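PDB 5ERI: MarR family transcriptional regulator from Peptoclostridium difficile, which probably binds DNA as a winged helix-turn-helix transcription factor of the MarR family and regulates transcription. Local coordinates for residues Q57-T62 against N77-D82; L51-G56 against L120-L125. All blocks are in the same frame, centred on the assembly; numbering follows the deposited sequence.

Contact 1 (Q57-T62 against N77-D82); sequences QFTFLT and NMLKVD
Phe60 and Leu79 meet because each turns its CG away from its own carbonyl carbon and alongside the backbone N, at chi1 -66° and -73° respectively. From the flank of helix 57-66 the phenyl ring thereby swings across to the end of helix 72-79, while the extended second torsion of Leu79 (177°) sends CD1 out to that ring and leaves CD2 beside Thr59. Leu79 CD1 lies 3.6 Å from Phe60 CD1 and equally close to CE1, so the methyl straddles one ring bond, approaching at a slant. Its other methyl, CD2, slides past the CG2 methyl of Thr59 at 3.8 Å. At the edge of the same ring, near its plane, Val81 CG2 lies 4.4 Å from Phe60 CE1, a looser touch.

Helix 72-79, the turn at Lys80 and Val81, and helix 83-95, probably the recognition helix as in MarR relatives, form the helix-turn-helix of the winged domain; helix 57-66 packs on its first helix and turn. Lys80, with positive phi, folds NZ back to donate to Asn77 O at 3.0 Å. Arg38 and Ser42 of the second subunit bond to the backbone oxygens of Leu79 and Lys80.

Across the two segments themselves there is no hydrogen bond: methyls and an aromatic ring do all the joining, consistent with shape and water exclusion, not polar pairing, uniting them.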
# COMPACT_ATOMS: atom_id res chain seq x y z
N GLN A 57 7.08 -3.46 -8.64
CA GLN A 57 8.38 -3.60 -9.25
C GLN A 57 9.18 -2.27 -9.34
O GLN A 57 10.40 -2.24 -9.05
CB GLN A 57 8.24 -4.17 -10.63
CG GLN A 57 7.66 -5.55 -10.66
CD GLN A 57 8.65 -6.56 -10.15
OE1 GLN A 57 9.56 -6.96 -10.88
NE2 GLN A 57 8.47 -7.00 -8.92
N PHE A 58 8.53 -1.18 -9.75
CA PHE A 58 9.24 0.09 -9.94
C PHE A 58 9.79 0.56 -8.62
O PHE A 58 10.81 1.18 -8.55
CB PHE A 58 8.31 1.13 -10.52
CG PHE A 58 7.20 1.54 -9.58
CD1 PHE A 58 6.03 0.83 -9.55
CD2 PHE A 58 7.32 2.65 -8.74
CE1 PHE A 58 5.03 1.17 -8.70
CE2 PHE A 58 6.29 3.02 -7.88
CZ PHE A 58 5.14 2.27 -7.86
N THR A 59 9.16 0.19 -7.53
CA THR A 59 9.63 0.58 -6.20
C THR A 59 11.00 -0.05 -5.87
O THR A 59 11.92 0.60 -5.43
CB THR A 59 8.58 0.21 -5.19
OG1 THR A 59 7.43 1.01 -5.47
CG2 THR A 59 9.04 0.51 -3.79
N PHE A 60 11.11 -1.35 -6.07
CA PHE A 60 12.35 -2.05 -5.88
C PHE A 60 13.44 -1.54 -6.80
O PHE A 60 14.60 -1.33 -6.38
CB PHE A 60 12.15 -3.59 -6.07
CG PHE A 60 11.27 -4.24 -5.00
CD1 PHE A 60 11.81 -4.70 -3.80
CD2 PHE A 60 9.93 -4.43 -5.21
CE1 PHE A 60 11.02 -5.25 -2.80
CE2 PHE A 60 9.12 -5.04 -4.22
CZ PHE A 60 9.64 -5.41 -3.00
N LEU A 61 13.07 -1.32 -8.05
CA LEU A 61 14.04 -0.79 -9.00
C LEU A 61 14.63 0.56 -8.60
O LEU A 61 15.86 0.74 -8.62
CB LEU A 61 13.41 -0.73 -10.36
CG LEU A 61 14.33 -0.34 -11.52
CD1 LEU A 61 15.58 -1.18 -11.41
CD2 LEU A 61 13.62 -0.58 -12.84
N THR A 62 13.80 1.52 -8.21
CA THR A 62 14.32 2.83 -7.82
C THR A 62 15.29 2.72 -6.67
O THR A 62 16.29 3.43 -6.66
CB THR A 62 13.22 3.87 -7.43
OG1 THR A 62 12.54 3.43 -6.28
CG2 THR A 62 12.18 4.01 -8.49
N ASN A 77 14.58 -4.20 4.51
CA ASN A 77 14.46 -3.36 5.67
C ASN A 77 14.15 -1.93 5.27
O ASN A 77 13.50 -1.21 5.99
CB ASN A 77 15.75 -3.41 6.50
CG ASN A 77 15.96 -4.76 7.23
OD1 ASN A 77 15.01 -5.46 7.61
ND2 ASN A 77 17.21 -5.12 7.42
N MET A 78 14.69 -1.48 4.16
CA MET A 78 14.42 -0.15 3.64
C MET A 78 12.93 0.01 3.21
O MET A 78 12.29 1.06 3.43
CB MET A 78 15.34 0.09 2.48
CG MET A 78 15.10 1.37 1.71
SD MET A 78 16.61 1.71 0.85
CE MET A 78 16.07 2.04 -0.74
N LEU A 79 12.38 -1.06 2.68
CA LEU A 79 11.04 -1.03 2.13
C LEU A 79 9.98 -1.54 3.05
O LEU A 79 8.76 -1.53 2.74
CB LEU A 79 11.06 -1.82 0.84
CG LEU A 79 11.76 -1.06 -0.26
CD1 LEU A 79 11.80 -1.93 -1.50
CD2 LEU A 79 11.08 0.27 -0.65
N LYS A 80 10.43 -1.95 4.21
CA LYS A 80 9.55 -2.52 5.22
C LYS A 80 8.66 -3.71 4.78
O LYS A 80 7.45 -3.79 5.03
CB LYS A 80 8.72 -1.41 5.84
CG LYS A 80 9.42 -0.09 6.08
CD LYS A 80 10.64 -0.16 6.98
CE LYS A 80 11.19 1.26 7.02
NZ LYS A 80 12.64 1.37 7.23
N VAL A 81 9.27 -4.62 4.08
CA VAL A 81 8.63 -5.86 3.69
C VAL A 81 9.53 -7.03 4.12
O VAL A 81 10.72 -6.82 4.41
CB VAL A 81 8.48 -5.94 2.18
CG1 VAL A 81 7.53 -4.87 1.68
CG2 VAL A 81 9.82 -5.82 1.44
N ASP A 82 8.99 -8.25 4.14
CA ASP A 82 9.78 -9.45 4.43
C ASP A 82 10.59 -9.92 3.23
O ASP A 82 10.32 -9.55 2.07
CB ASP A 82 8.90 -10.59 4.94
CG ASP A 82 7.98 -11.13 3.87
OD1 ASP A 82 8.05 -10.62 2.72
OD2 ASP A 82 7.16 -12.05 4.18

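Contact 2 (L51-G56 against L120-L125); sequences LKLQKG and LEVYEL
Val122 faces Leu51 and Leu53 from helix 117-138, and its short side chain can be followed outward one branch at a time. The CB points at the loop and divides the contact between two methyls. CG1, anti to the backbone N (chi1 170°), reaches the end of Leu53. There it meets Leu53 CD1 at 3.6 Å. The same CG1 methyl also lies 4.2 Å from Leu51 CD1. CG2, set beside the backbone N, goes to the other branch of Leu51 and meets CD2 at 4.2 Å. Both leucines come to the valine tip to tip, so that a single beta-branched residue receives the ends of two longer chains.

One turn on along the helix, Leu125 extends the apolar patch: its CD2 is 4.3 Å from Leu51 CD1, at a more exposed margin. Leu51 thus spans Val122 and Leu125, whereas the more deeply buried Leu53 meets Val122 alone of this helical segment and continues inward to Leu61, Tyr48 and Tyr98. The loop backbone has a polar hold of its own, since Leu51 O is hydrogen-bonded to Tyr98 OH.

No hydrogen bond joins the two segments; leucine and valine methyls make the whole contact. It sets the connection between helices 29-47 and 57-66 against helix 117-138, which follows the wing strands 99-103 and 111-115 and leads out of the winged helix-turn-helix domain; in MarR relatives the helix in this place joins that domain to the dimerisation region, as it probably does here.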
# COMPACT_ATOMS: atom_id res chain seq x y z
N LEU A 51 6.22 -0.95 -19.53
CA LEU A 51 7.54 -1.31 -19.03
C LEU A 51 7.66 -2.58 -18.20
O LEU A 51 8.76 -2.92 -17.77
CB LEU A 51 8.10 -0.17 -18.22
CG LEU A 51 8.35 1.07 -19.06
CD1 LEU A 51 8.54 2.28 -18.16
CD2 LEU A 51 9.57 0.83 -19.95
N LYS A 52 6.58 -3.30 -17.93
CA LYS A 52 6.62 -4.49 -17.06
C LYS A 52 7.14 -4.23 -15.61
O LYS A 52 7.76 -5.06 -14.96
CB LYS A 52 7.35 -5.63 -17.77
CG LYS A 52 6.36 -6.71 -18.23
CD LYS A 52 6.90 -7.63 -19.33
CE LYS A 52 6.26 -9.03 -19.32
NZ LYS A 52 5.10 -9.18 -20.26
N LEU A 53 6.84 -3.04 -15.11
CA LEU A 53 7.24 -2.60 -13.77
C LEU A 53 6.06 -2.38 -12.80
O LEU A 53 6.19 -1.67 -11.77
CB LEU A 53 8.03 -1.30 -13.91
CG LEU A 53 9.48 -1.53 -14.34
CD1 LEU A 53 10.09 -0.22 -14.75
CD2 LEU A 53 10.40 -2.19 -13.32
N GLN A 54 4.92 -3.02 -13.09
CA GLN A 54 3.68 -2.90 -12.29
C GLN A 54 3.78 -3.72 -10.96
O GLN A 54 4.74 -4.49 -10.75
CB GLN A 54 2.46 -3.32 -13.15
CG GLN A 54 2.72 -4.49 -14.09
CD GLN A 54 1.60 -4.69 -15.03
OE1 GLN A 54 0.52 -4.10 -14.87
NE2 GLN A 54 1.83 -5.51 -16.04
N LYS A 55 2.81 -3.55 -10.08
CA LYS A 55 2.74 -4.34 -8.82
C LYS A 55 3.98 -4.12 -7.97
O LYS A 55 4.58 -5.07 -7.51
CB LYS A 55 2.53 -5.85 -9.10
CG LYS A 55 1.27 -6.17 -9.90
CD LYS A 55 0.03 -5.47 -9.30
CE LYS A 55 -1.32 -6.11 -9.66
NZ LYS A 55 -1.91 -6.81 -8.47
N GLY A 56 4.42 -2.87 -7.80
CA GLY A 56 5.56 -2.59 -6.95
C GLY A 56 6.95 -2.82 -7.50
O GLY A 56 7.89 -2.41 -6.92
N LEU A 120 18.74 2.33 -16.12
CA LEU A 120 19.23 3.68 -15.89
C LEU A 120 18.45 4.72 -16.68
O LEU A 120 18.26 5.85 -16.20
CB LEU A 120 20.73 3.78 -16.14
CG LEU A 120 21.51 3.26 -14.92
CD1 LEU A 120 22.90 2.75 -15.32
CD2 LEU A 120 21.61 4.32 -13.83
N GLU A 121 17.95 4.36 -17.85
CA GLU A 121 17.05 5.29 -18.57
C GLU A 121 15.66 5.35 -17.92
O GLU A 121 15.05 6.42 -17.79
CB GLU A 121 16.91 4.85 -20.03
CG GLU A 121 16.75 6.00 -21.02
CD GLU A 121 17.15 5.57 -22.42
OE1 GLU A 121 18.28 5.89 -22.87
OE2 GLU A 121 16.34 4.86 -23.05
N VAL A 122 15.17 4.19 -17.50
CA VAL A 122 13.84 4.09 -16.93
C VAL A 122 13.81 4.85 -15.60
O VAL A 122 12.78 5.44 -15.24
CB VAL A 122 13.40 2.60 -16.81
CG1 VAL A 122 12.12 2.46 -16.01
CG2 VAL A 122 13.19 2.01 -18.20
N TYR A 123 14.93 4.89 -14.90
CA TYR A 123 14.96 5.49 -13.58
C TYR A 123 14.47 6.93 -13.63
O TYR A 123 13.72 7.36 -12.75
CB TYR A 123 16.35 5.42 -12.95
CG TYR A 123 16.41 6.16 -11.66
CD1 TYR A 123 15.88 5.61 -10.53
CD2 TYR A 123 16.95 7.42 -11.56
CE1 TYR A 123 15.89 6.27 -9.32
CE2 TYR A 123 16.96 8.10 -10.34
CZ TYR A 123 16.41 7.52 -9.23
OH TYR A 123 16.39 8.15 -8.00
N GLU A 124 14.87 7.65 -14.68
CA GLU A 124 14.55 9.07 -14.77
C GLU A 124 13.09 9.18 -15.07
O GLU A 124 12.41 10.03 -14.50
CB GLU A 124 15.38 9.79 -15.87
CG GLU A 124 16.91 9.84 -15.65
CD GLU A 124 17.36 10.31 -14.25
OE1 GLU A 124 18.54 10.06 -13.90
OE2 GLU A 124 16.55 10.90 -13.48
N LEU A 125 12.63 8.32 -15.97
CA LEU A 125 11.21 8.21 -16.25
C LEU A 125 10.37 7.98 -14.95
O LEU A 125 9.33 8.61 -14.72
CB LEU A 125 10.99 7.06 -17.26
CG LEU A 125 9.58 6.93 -17.90
CD1 LEU A 125 8.80 8.26 -18.01
CD2 LEU A 125 9.67 6.24 -19.28

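How the contacts relate
From the N terminus, helix 29-47 gives way to the loop 51-56, the first half of contact 2, and Gly56, at the N-cap position, leads into helix 57-66, where contact 1 begins. Contact 1 closes a short loop through strand 70-71 and helix 72-79. The chain runs on through helix 83-95 and the strands 99-103 and 111-115 before helix 117-138 completes contact 2, so contact 1 is nested inside the larger loop. Their centres lie about 13 Å apart, and helix 57-66 bridges them: Phe58 N probably bonds to Leu53 O, Leu61 packs on Leu53, and Thr62 touches Tyr123. Together they tie the helix-turn-helix region to the long helix beyond the wing.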